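Racemase, putative (Roseobacter denitrificans, PDB 3TCS) binds magnesium and is a putative racemase of the mandelate racemase/muconate lactonizing enzyme family, possibly acting as a hydro-lyase. Local coordinates at residues T109-W112 against D113-K117; R143-P147 against R148-E152. All coordinates share one frame; numbering follows the deposited sequence.

Contact 1 (T109-W112 against D113-K117); sequences TAIW and DLRGK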
loop_
_atom_site.group_PDB
_atom_site.type_symbol
_atom_site.label_atom_id
_atom_site.label_comp_id
_atom_site.label_asym_id
_atom_site.label_seq_id
_atom_site.Cartn_x
_atom_site.Cartn_y
_atom_site.Cartn_z
ATOM N N THR B 109 3.874 8.271 -16.948
ATOM C CA THR B 109 4.970 9.082 -17.455
ATOM C C THR B 109 5.302 8.785 -18.914
ATOM O O THR B 109 5.727 9.680 -19.637
ATOM C CB THR B 109 6.239 8.959 -16.570
ATOM O OG1 THR B 109 6.606 7.586 -16.418
ATOM C CG2 THR B 109 5.973 9.575 -15.193
ATOM N N ALA B 110 5.095 7.545 -19.356
ATOM C CA ALA B 110 5.362 7.197 -20.756
ATOM C C ALA B 110 4.318 7.878 -21.646
ATOM O O ALA B 110 4.609 8.305 -22.767
ATOM C CB ALA B 110 5.306 5.676 -20.948
ATOM N N ILE B 111 3.096 7.980 -21.135
ATOM C CA ILE B 111 2.019 8.620 -21.874
ATOM C C ILE B 111 2.305 10.114 -22.015
ATOM O O ILE B 111 2.057 10.693 -23.066
ATOM C CB ILE B 111 0.654 8.370 -21.177
ATOM C CG1 ILE B 111 0.258 6.903 -21.374
ATOM C CG2 ILE B 111 -0.412 9.309 -21.721
ATOM C CD1 ILE B 111 -1.015 6.495 -20.653
ATOM N N TRP B 112 2.846 10.747 -20.977
ATOM C CA TRP B 112 3.150 12.172 -21.097
ATOM C C TRP B 112 4.265 12.412 -22.113
ATOM O O TRP B 112 4.235 13.393 -22.853
ATOM C CB TRP B 112 3.511 12.773 -19.734
ATOM C CG TRP B 112 2.292 12.984 -18.887
ATOM C CD1 TRP B 112 1.836 12.178 -17.883
ATOM C CD2 TRP B 112 1.335 14.044 -19.019
ATOM N NE1 TRP B 112 0.650 12.671 -17.383
ATOM C CE2 TRP B 112 0.323 13.815 -18.061
ATOM C CE3 TRP B 112 1.236 15.166 -19.855
ATOM C CZ2 TRP B 112 -0.778 14.670 -17.914
ATOM C CZ3 TRP B 112 0.138 16.015 -19.710
ATOM C CH2 TRP B 112 -0.852 15.761 -18.745
ATOM N N ASP B 113 5.242 11.511 -22.157
ATOM C CA ASP B 113 6.332 11.623 -23.120
ATOM C C ASP B 113 5.738 11.502 -24.525
ATOM O O ASP B 113 6.106 12.246 -25.441
ATOM C CB ASP B 113 7.344 10.501 -22.892
ATOM C CG ASP B 113 8.551 10.612 -23.799
ATOM O OD1 ASP B 113 9.202 11.673 -23.775
ATOM O OD2 ASP B 113 8.848 9.643 -24.531
ATOM N N LEU B 114 4.816 10.557 -24.689
ATOM C CA LEU B 114 4.166 10.337 -25.979
ATOM C C LEU B 114 3.431 11.597 -26.426
ATOM O O LEU B 114 3.516 11.991 -27.584
ATOM C CB LEU B 114 3.178 9.167 -25.886
ATOM C CG LEU B 114 2.228 8.925 -27.069
ATOM C CD1 LEU B 114 3.014 8.668 -28.337
ATOM C CD2 LEU B 114 1.337 7.737 -26.763
ATOM N N ARG B 115 2.712 12.225 -25.503
ATOM C CA ARG B 115 1.965 13.440 -25.816
ATOM C C ARG B 115 2.903 14.563 -26.229
ATOM O O ARG B 115 2.653 15.264 -27.209
ATOM C CB ARG B 115 1.132 13.873 -24.606
ATOM C CG ARG B 115 -0.077 12.982 -24.327
ATOM C CD ARG B 115 -0.702 13.293 -22.964
ATOM N NE ARG B 115 -1.980 12.606 -22.774
ATOM C CZ ARG B 115 -2.711 12.673 -21.664
ATOM N NH1 ARG B 115 -2.291 13.395 -20.633
ATOM N NH2 ARG B 115 -3.871 12.032 -21.588
ATOM N N GLY B 116 3.984 14.736 -25.471
ATOM C CA GLY B 116 4.943 15.772 -25.794
ATOM C C GLY B 116 5.540 15.562 -27.172
ATOM O O GLY B 116 5.712 16.515 -27.932
ATOM N N LYS B 117 5.854 14.312 -27.503
ATOM C CA LYS B 117 6.433 14.004 -28.804
ATOM C C LYS B 117 5.417 14.180 -29.936
ATOM O O LYS B 117 5.771 14.629 -31.026
ATOM C CB LYS B 117 7.022 12.587 -28.791
ATOM C CG LYS B 117 8.336 12.507 -28.007
ATOM C CD LYS B 117 8.829 11.083 -27.796
ATOM C CE LYS B 117 10.223 11.092 -27.175
ATOM N NZ LYS B 117 10.635 9.744 -26.680
#
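One face of helix 98-119, in the N-terminal domain of this mandelate racemase-like protein, carries a cation-pi pair between Trp-112 and Arg-115. The guanidinium carbon CZ of Arg-115 lies 4.6 Å from the centroid of the six-membered ring of Trp-112, only 9° off the ring normal. The two planes stand nearly perpendicular, 87° apart, so the guanidinium does not stack flat but drives an edge at the indole face: NH1 of Arg-115 is 3.4 Å from CH2 of Trp-112. Both residues set their CG anti to the carbonyl carbon (chi1 -76° in Trp-112), and the arginine chain then runs extended from CG to NE, which carries its head over the ring. CG2 of Ile-111 meets a face of the same guanidinium, 3.8 Å from NE of Arg-115, while NH2 of Arg-115 bonds the backbone oxygen of Ile-78.

Underneath runs regular alpha-helical i to i+4 bonding, for example Arg-115 N to Ile-111 O at 3.0 Å. One turn spacing also lets Lys-117 NZ reach the syn lone pair of Asp-113 OD2 at 2.8 Å, a salt bridge; that oxygen also accepts from Trp-50 N, and OD1 from Trp-369 N. With an alanine here instead of Trp-112, the Arg-115 guanidinium is likely to lose the aromatic face that meets NH1, and a gap would open beside Leu-81, Leu-127 and Ile-287, which the indole touches.

Contact 2 (R143-P147 against R148-E152); sequences RDITP and RDEAE
A helix N-cap, where the loop after strand 132-139 turns into helix 147-161 of the barrel domain, brings Thr-146 against Asp-149. OG1 of Thr-146 accepts from the backbone N of Asp-149 at 3.2 Å, with a fairly straight N-H...O angle of 165°. The hydroxyl occupies the position between its own backbone N and carbonyl carbon (chi1 65°), which points OG1 forward to the first turn. Behind this cap the regular bonding begins: Glu-150 N donates to Thr-146 O at 2.9 Å, and Ala-151 N to Pro-147 O. Pro-147 is the first helical residue, where its lack of an N-H costs no helical bond, and its ring packs on Trp-181 and on Glu-187 and Ile-188 of helix 184-196.

Ile-145 packs against the first turn. CD1 of Ile-145 lies 3.6 Å from CA of Glu-150, its CG1 meets CB of Asp-149 at a slant, 3.9 Å away, and its CG2 faces OE1 of Glu-150 at 3.7 Å; the isoleucine and glutamate side chains cross at about a right angle. The Glu-150 side chain bends at chi2 (81°), and its buried carboxylate is satisfied from beyond the turn: OE1 bonds Ser-140 OG, and OE2 forms a salt bridge with Arg-153. One water also links the cap: it accepts from Thr-146 N at 3.0 Å and donates to Asp-149 OD2 at 2.8 Å.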
loop_
_atom_site.group_PDB
_atom_site.type_symbol
_atom_site.label_atom_id
_atom_site.label_comp_id
_atom_site.label_asym_id
_atom_site.label_seq_id
_atom_site.Cartn_x
_atom_site.Cartn_y
_atom_site.Cartn_z
ATOM N N ARG B 143 24.053 9.236 6.190
ATOM C CA ARG B 143 24.029 9.458 7.627
ATOM C C ARG B 143 25.338 8.887 8.165
ATOM O O ARG B 143 25.815 9.277 9.231
ATOM C CB ARG B 143 22.843 8.750 8.276
ATOM C CG ARG B 143 21.566 9.551 8.188
ATOM C CD ARG B 143 20.488 8.984 9.081
ATOM N NE ARG B 143 19.347 9.887 9.130
ATOM C CZ ARG B 143 18.468 10.039 8.146
ATOM N NH1 ARG B 143 18.584 9.338 7.026
ATOM N NH2 ARG B 143 17.488 10.919 8.273
ATOM N N ASP B 144 25.914 7.959 7.409
ATOM C CA ASP B 144 27.181 7.342 7.790
ATOM C C ASP B 144 28.324 8.158 7.202
ATOM O O ASP B 144 29.213 7.630 6.536
ATOM C CB ASP B 144 27.260 5.899 7.287
ATOM C CG ASP B 144 26.867 5.765 5.833
ATOM O OD1 ASP B 144 27.448 6.472 4.983
ATOM O OD2 ASP B 144 25.969 4.947 5.539
ATOM N N ILE B 145 28.265 9.462 7.426
ATOM C CA ILE B 145 29.295 10.380 6.965
ATOM C C ILE B 145 29.385 11.400 8.087
ATOM O O ILE B 145 28.366 11.874 8.579
ATOM C CB ILE B 145 28.907 11.068 5.627
ATOM C CG1 ILE B 145 30.059 11.959 5.156
ATOM C CG2 ILE B 145 27.628 11.877 5.790
ATOM C CD1 ILE B 145 29.797 12.677 3.844
ATOM N N THR B 146 30.597 11.712 8.522
ATOM C CA THR B 146 30.757 12.665 9.607
ATOM C C THR B 146 30.371 14.068 9.160
ATOM O O THR B 146 30.440 14.396 7.975
ATOM C CB THR B 146 32.211 12.710 10.105
ATOM O OG1 THR B 146 33.050 13.214 9.059
ATOM C CG2 THR B 146 32.688 11.320 10.507
ATOM N N PRO B 147 29.941 14.912 10.107
ATOM C CA PRO B 147 29.562 16.282 9.759
ATOM C C PRO B 147 30.705 17.001 9.048
ATOM O O PRO B 147 30.480 17.807 8.148
ATOM C CB PRO B 147 29.240 16.895 11.119
ATOM C CG PRO B 147 28.592 15.745 11.828
ATOM C CD PRO B 147 29.515 14.581 11.479
ATOM N N ARG B 148 31.936 16.691 9.450
ATOM C CA ARG B 148 33.112 17.320 8.859
ATOM C C ARG B 148 33.277 16.966 7.389
ATOM O O ARG B 148 33.492 17.846 6.559
ATOM C CB ARG B 148 34.376 16.923 9.630
ATOM C CG ARG B 148 35.630 17.676 9.197
ATOM C CD ARG B 148 36.828 17.318 10.075
ATOM N NE ARG B 148 37.994 18.155 9.788
ATOM C CZ ARG B 148 38.135 19.417 10.187
ATOM N NH1 ARG B 148 37.188 20.007 10.905
ATOM N NH2 ARG B 148 39.227 20.099 9.861
ATOM N N ASP B 149 33.183 15.679 7.063
ATOM C CA ASP B 149 33.322 15.256 5.676
ATOM C C ASP B 149 32.136 15.693 4.834
ATOM O O ASP B 149 32.280 15.968 3.644
ATOM C CB ASP B 149 33.497 13.739 5.590
ATOM C CG ASP B 149 34.860 13.287 6.077
ATOM O OD1 ASP B 149 35.767 14.142 6.131
ATOM O OD2 ASP B 149 35.026 12.089 6.392
ATOM N N GLU B 150 30.962 15.754 5.455
ATOM C CA GLU B 150 29.751 16.176 4.755
ATOM C C GLU B 150 29.891 17.637 4.334
ATOM O O GLU B 150 29.646 17.991 3.181
ATOM C CB GLU B 150 28.526 16.023 5.666
ATOM C CG GLU B 150 27.219 16.489 5.026
ATOM C CD GLU B 150 26.601 15.453 4.099
ATOM O OE1 GLU B 150 25.639 14.778 4.520
ATOM O OE2 GLU B 150 27.073 15.309 2.952
ATOM N N ALA B 151 30.285 18.487 5.275
ATOM C CA ALA B 151 30.458 19.904 4.984
ATOM C C ALA B 151 31.525 20.098 3.915
ATOM O O ALA B 151 31.375 20.922 3.020
ATOM C CB ALA B 151 30.849 20.659 6.257
ATOM N N GLU B 152 32.600 19.324 4.009
ATOM C CA GLU B 152 33.702 19.429 3.063
ATOM C C GLU B 152 33.272 19.130 1.630
ATOM O O GLU B 152 33.560 19.904 0.718
ATOM C CB GLU B 152 34.842 18.493 3.488
ATOM C CG GLU B 152 36.076 18.545 2.598
ATOM C CD GLU B 152 37.268 17.801 3.196
ATOM O OE1 GLU B 152 37.110 16.622 3.586
ATOM O OE2 GLU B 152 38.365 18.399 3.270
HETATM O O HOH W 1 32.755 10.444 6.899
#

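In the fold
Contact 1 precedes contact 2 along the chain, and the two sit on opposite sides of the chain's centre, with their centres 40 Å apart and their nearest atoms about 26 Å apart. They share neither helix nor sheet. Contact 1 is internal to helix 98-119 of the N-terminal domain, against which the antiparallel sheet packs through strand 37-43. Contact 2 starts helix 147-161, which follows barrel strand 132-139 and leads to parallel strand 165-169, as a TIM-barrel helix does. Contact 1 is away from the annotated sites, whereas the Glu-150 side chain lies about 10 Å from that of the magnesium ligand Asp-205 and about 11 Å from a bound D-alanine.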